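Local coordinates for protein AA9 family lytic polysaccharide monooxygenase B (Heterobasidion irregulare TC 32-1, PDB 5NNS) that oxidatively cleaves cellulose and related glucans at the C1 position of their glycosidic bonds, using a single active-site copper ion, at residues I158-P164 against G201-Y207. Numbering follows the deposited sequence.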
# COMPACT_ATOMS: atom_id res chain seq x y z
N ILE A 158 0.16 14.58 1.02
CA ILE A 158 0.24 15.56 2.12
C ILE A 158 0.30 17.01 1.61
O ILE A 158 0.89 17.89 2.24
CB ILE A 158 1.43 15.24 3.06
CG1 ILE A 158 2.78 15.30 2.33
CG2 ILE A 158 1.23 13.88 3.70
CD1 ILE A 158 3.97 15.11 3.25
N HIS A 159 -0.35 17.23 0.47
CA HIS A 159 -0.45 18.54 -0.17
C HIS A 159 -1.46 19.48 0.50
O HIS A 159 -1.40 20.69 0.26
CB HIS A 159 -0.81 18.39 -1.66
CG HIS A 159 -2.09 17.65 -1.90
ND1 HIS A 159 -2.15 16.27 -1.93
CD2 HIS A 159 -3.36 18.08 -2.09
CE1 HIS A 159 -3.40 15.89 -2.15
NE2 HIS A 159 -4.15 16.97 -2.25
N THR A 160 -2.39 18.94 1.29
CA THR A 160 -3.34 19.76 2.06
C THR A 160 -2.88 19.86 3.51
O THR A 160 -2.74 18.85 4.18
CB THR A 160 -4.76 19.17 2.03
OG1 THR A 160 -5.18 19.06 0.68
CG2 THR A 160 -5.75 20.05 2.79
N SER A 161 -2.66 21.10 3.97
CA SER A 161 -2.17 21.39 5.32
C SER A 161 -2.91 20.66 6.42
O SER A 161 -4.10 20.88 6.61
CB SER A 161 -2.27 22.89 5.60
OG SER A 161 -1.49 23.61 4.67
N ASN A 162 -2.21 19.78 7.12
CA ASN A 162 -2.72 19.06 8.30
C ASN A 162 -3.88 18.07 8.06
O ASN A 162 -4.51 17.62 9.01
CB ASN A 162 -3.08 20.04 9.42
CG ASN A 162 -1.93 20.98 9.75
OD1 ASN A 162 -1.95 22.15 9.36
ND2 ASN A 162 -0.92 20.47 10.46
N GLN A 163 -4.17 17.77 6.79
CA GLN A 163 -5.12 16.73 6.41
C GLN A 163 -4.35 15.70 5.60
O GLN A 163 -4.04 15.94 4.43
CB GLN A 163 -6.29 17.30 5.59
CG GLN A 163 -7.41 16.28 5.36
CD GLN A 163 -8.48 16.77 4.41
OE1 GLN A 163 -8.85 16.07 3.47
NE2 GLN A 163 -8.99 17.98 4.65
N PRO A 164 -4.01 14.56 6.23
CA PRO A 164 -3.37 13.49 5.46
C PRO A 164 -4.39 12.78 4.60
O PRO A 164 -5.55 12.68 4.98
CB PRO A 164 -2.84 12.54 6.55
CG PRO A 164 -3.74 12.78 7.71
CD PRO A 164 -4.08 14.23 7.67
N GLY A 201 5.16 12.95 10.01
CA GLY A 201 4.84 12.77 8.59
C GLY A 201 3.36 12.67 8.26
O GLY A 201 3.01 12.63 7.08
N VAL A 202 2.49 12.62 9.27
CA VAL A 202 1.05 12.44 9.09
C VAL A 202 0.27 13.74 9.27
O VAL A 202 -0.58 14.07 8.45
CB VAL A 202 0.48 11.36 10.04
CG1 VAL A 202 -1.05 11.25 9.94
CG2 VAL A 202 1.12 10.01 9.75
N ASN A 203 0.55 14.45 10.37
CA ASN A 203 -0.07 15.73 10.67
C ASN A 203 0.96 16.80 10.38
O ASN A 203 1.71 17.24 11.25
CB ASN A 203 -0.52 15.76 12.14
CG ASN A 203 -1.28 17.02 12.51
OD1 ASN A 203 -1.78 17.75 11.64
ND2 ASN A 203 -1.38 17.28 13.80
N ILE A 204 0.99 17.23 9.12
CA ILE A 204 2.05 18.09 8.61
C ILE A 204 1.46 19.20 7.76
O ILE A 204 0.50 18.98 7.02
CB ILE A 204 3.09 17.26 7.81
CG1 ILE A 204 4.30 18.12 7.42
CG2 ILE A 204 2.47 16.61 6.58
CD1 ILE A 204 5.52 17.30 7.06
N ASP A 205 2.02 20.39 7.91
CA ASP A 205 1.72 21.51 7.05
C ASP A 205 3.03 21.82 6.36
O ASP A 205 3.90 22.47 6.94
CB ASP A 205 1.23 22.70 7.90
CG ASP A 205 1.04 23.99 7.08
OD1 ASP A 205 0.93 23.94 5.84
OD2 ASP A 205 0.99 25.06 7.72
N ILE A 206 3.18 21.33 5.13
CA ILE A 206 4.42 21.53 4.36
C ILE A 206 4.72 23.01 4.06
O ILE A 206 5.88 23.40 3.96
CB ILE A 206 4.45 20.69 3.05
CG1 ILE A 206 3.38 21.14 2.04
CG2 ILE A 206 4.31 19.20 3.36
CD1 ILE A 206 3.45 20.42 0.71
N TYR A 207 3.66 23.82 3.96
CA TYR A 207 3.77 25.24 3.59
C TYR A 207 4.33 26.16 4.68
O TYR A 207 4.81 27.24 4.37
CB TYR A 207 2.42 25.75 3.08
CG TYR A 207 1.86 24.83 2.02
CD1 TYR A 207 2.54 24.64 0.81
CD2 TYR A 207 0.70 24.08 2.25
CE1 TYR A 207 2.06 23.76 -0.15
CE2 TYR A 207 0.22 23.21 1.29
CZ TYR A 207 0.90 23.05 0.09
OH TYR A 207 0.47 22.19 -0.88
O HOH W 1 0.74 19.72 4.20
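The ring of Tyr-207 meets the 158-164 loop with its edge: His-159 O and Ser-161 OG both lie near the ring plane, while CG1 of Ile-206 sits 3.5 Å above that plane, over the centre of one face. Here the type II beta turn from Thr-160 to Gln-163, in the loop between strands 147-157 and 165-176 of the AA9 beta-sandwich, packs on the long loop region that follows strand 165-176. The Tyr-207 hydroxyl donates to a lone pair of His-159 O, in the carbonyl plane, with OH to O at 2.7 Å. His-159, whose ring stacks on that of the copper ligand His-80 and which probably binds dioxygen, lies in the loop that bonds to Asp-205 and Tyr-207, both of which bind the glucan chain. Ser-161 OG donates to Asp-205 OD1 (2.7 Å) from well above the carboxylate plane, and a weak bond from Tyr-207 N reaches the same oxygen; OD2 is hydrogen-bonded to Ser-208 OG. An alanine in place of Asp-205 would probably leave the hydroxyls of Ser-161 and Ser-208 without this carboxylate partner, and Tyr-207 N without its weak bond. At the turn, Asn-162 N bonds Ile-204 O at 2.8 Å. With CG of Asn-203 anti to the backbone nitrogen (chi1 -176°), its amide reaches Asn-162, whose ND2 donates to OD1 at 3.1 Å from above the carbonyl plane; the two amide planes stand 73° apart. Deeper in, Ile-158 CB and CD1 pack against Ile-204 CG2, and Pro-164 CG lies 3.8 Å from Val-202 CG1. A water bridges the two segments, donating to Ile-158 O and Ile-204 O and accepting from Ile-206 N at 3.1 Å.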